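Local coordinates for protein adenylate cyclase (Hippeastrum hybrid cultivar, PDB 6YP4) that hydrolyses triphosphate as its dominant activity, although it was named as a putative adenylyl cyclase and belongs to the CYTH family, at residues G131-V136 with A197-G202. Sequence-based numbering, arbitrary orientation.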
loop_
_atom_site.group_PDB
_atom_site.type_symbol
_atom_site.label_atom_id
_atom_site.label_comp_id
_atom_site.label_asym_id
_atom_site.label_seq_id
_atom_site.Cartn_x
_atom_site.Cartn_y
_atom_site.Cartn_z
ATOM N N GLY A 131 12.259 -23.106 -0.933
ATOM C CA GLY A 131 11.119 -23.194 -1.819
ATOM C C GLY A 131 10.149 -22.054 -1.577
ATOM O O GLY A 131 10.496 -21.022 -0.991
ATOM N N GLY A 132 8.914 -22.251 -2.014
ATOM C CA GLY A 132 7.925 -21.204 -1.843
ATOM C C GLY A 132 6.567 -21.589 -2.373
ATOM O O GLY A 132 6.271 -22.769 -2.577
ATOM N N PHE A 133 5.734 -20.573 -2.591
ATOM C CA PHE A 133 4.358 -20.786 -3.020
ATOM C C PHE A 133 3.840 -19.508 -3.667
ATOM O O PHE A 133 4.457 -18.445 -3.579
ATOM C CB PHE A 133 3.456 -21.223 -1.852
ATOM C CG PHE A 133 3.453 -20.266 -0.684
ATOM C CD1 PHE A 133 2.522 -19.230 -0.610
ATOM C CD2 PHE A 133 4.381 -20.402 0.345
ATOM C CE1 PHE A 133 2.527 -18.332 0.464
ATOM C CE2 PHE A 133 4.381 -19.512 1.429
ATOM C CZ PHE A 133 3.454 -18.472 1.480
ATOM N N ARG A 134 2.671 -19.632 -4.295
ATOM C CA ARG A 134 2.031 -18.603 -5.099
ATOM C C ARG A 134 0.811 -18.055 -4.346
ATOM O O ARG A 134 0.192 -18.765 -3.547
ATOM C CB ARG A 134 1.627 -19.203 -6.465
ATOM C CG ARG A 134 0.719 -18.385 -7.387
ATOM C CD ARG A 134 0.182 -19.271 -8.541
ATOM N NE ARG A 134 -0.332 -18.511 -9.689
ATOM C CZ ARG A 134 -1.618 -18.237 -9.904
ATOM N NH1 ARG A 134 -1.985 -17.540 -10.976
ATOM N NH2 ARG A 134 -2.544 -18.661 -9.055
ATOM N N ASN A 135 0.474 -16.790 -4.587
ATOM C CA ASN A 135 -0.699 -16.214 -3.934
ATOM C C ASN A 135 -1.282 -15.114 -4.812
ATOM O O ASN A 135 -0.538 -14.283 -5.342
ATOM C CB ASN A 135 -0.340 -15.667 -2.541
ATOM C CG ASN A 135 -1.537 -15.063 -1.798
ATOM O OD1 ASN A 135 -2.406 -15.787 -1.294
ATOM N ND2 ASN A 135 -1.558 -13.727 -1.681
ATOM N N VAL A 136 -2.599 -15.149 -4.992
ATOM C CA VAL A 136 -3.348 -14.095 -5.665
ATOM C C VAL A 136 -3.980 -13.216 -4.597
ATOM O O VAL A 136 -4.744 -13.702 -3.760
ATOM C CB VAL A 136 -4.416 -14.665 -6.606
ATOM C CG1 VAL A 136 -5.184 -13.511 -7.289
ATOM C CG2 VAL A 136 -3.775 -15.547 -7.650
ATOM N N ALA A 197 4.052 -20.687 8.185
ATOM C CA ALA A 197 3.906 -21.883 9.008
ATOM C C ALA A 197 3.223 -23.006 8.243
ATOM O O ALA A 197 3.636 -24.170 8.335
ATOM C CB ALA A 197 3.117 -21.544 10.277
ATOM N N VAL A 198 2.162 -22.681 7.500
ATOM C CA VAL A 198 1.447 -23.690 6.722
ATOM C C VAL A 198 2.353 -24.265 5.637
ATOM O O VAL A 198 2.383 -25.485 5.407
ATOM C CB VAL A 198 0.155 -23.091 6.132
ATOM C CG1 VAL A 198 -0.432 -24.024 5.097
ATOM C CG2 VAL A 198 -0.870 -22.804 7.237
ATOM N N PHE A 199 3.097 -23.393 4.949
ATOM C CA PHE A 199 4.063 -23.853 3.958
ATOM C C PHE A 199 5.018 -24.874 4.560
ATOM O O PHE A 199 5.118 -26.007 4.073
ATOM C CB PHE A 199 4.837 -22.660 3.395
ATOM C CG PHE A 199 6.031 -23.045 2.567
ATOM C CD1 PHE A 199 7.309 -22.640 2.947
ATOM C CD2 PHE A 199 5.877 -23.796 1.407
ATOM C CE1 PHE A 199 8.418 -22.976 2.193
ATOM C CE2 PHE A 199 6.990 -24.143 0.634
ATOM C CZ PHE A 199 8.261 -23.732 1.033
ATOM N N ARG A 200 5.705 -24.499 5.646
ATOM C CA ARG A 200 6.686 -25.399 6.254
ATOM C C ARG A 200 6.043 -26.684 6.755
ATOM O O ARG A 200 6.676 -27.746 6.718
ATOM C CB ARG A 200 7.419 -24.693 7.401
ATOM C CG ARG A 200 8.182 -23.433 6.981
ATOM C CD ARG A 200 9.339 -23.766 6.035
ATOM N NE ARG A 200 10.541 -24.182 6.756
ATOM C CZ ARG A 200 11.469 -24.998 6.263
ATOM N NH1 ARG A 200 11.325 -25.503 5.043
ATOM N NH2 ARG A 200 12.531 -25.324 6.996
ATOM N N SER A 201 4.793 -26.615 7.225
ATOM C CA SER A 201 4.129 -27.806 7.741
ATOM C C SER A 201 3.822 -28.809 6.635
ATOM O O SER A 201 3.694 -30.010 6.904
ATOM C CB SER A 201 2.842 -27.414 8.462
ATOM O OG SER A 201 1.759 -27.355 7.547
ATOM N N GLY A 202 3.682 -28.345 5.397
ATOM C CA GLY A 202 3.431 -29.250 4.298
ATOM C C GLY A 202 2.018 -29.773 4.191
ATOM O O GLY A 202 1.774 -30.682 3.391
#
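Gly132 and Phe199 mark the nearest approach of strand 131-136 to helix 197-201, whose axes pass 9.4 Å apart with their directions at 127°. Phe199 CG lies anti to the backbone N (chi1 169°), which sends the ring to the glycine end of the strand, where Phe199 CZ sits 3.5 Å from Gly132 N and Phe199 CE2 3.6 Å from Gly132 O. Gly131 suits its place twice over: at its backbone angles a side chain would be pressed against the carbonyl of the preceding residue, and bare backbone lets the Phe199 ring come close to the Gly131-Gly132 peptide, obliquely. Phe133 leans in from the strand, and Phe133 CE2 lies 3.7 Å from Phe199 CB. The two rings meet obliquely, centroids 5.6 Å apart, in an apolar contact. Tyr155 of the adjoining strand touches both phenylalanines. Gly202, the first residue beyond the helix, has a positive phi, which glycine tolerates easily; Val198 O accepts from both Gly202 N and Ser201 OG, the latter at 2.9 Å. The contact thus fastens the C-terminal helix against one strand of the antiparallel CYTH sheet, which curls into the triphosphate tunnel characteristic of this family.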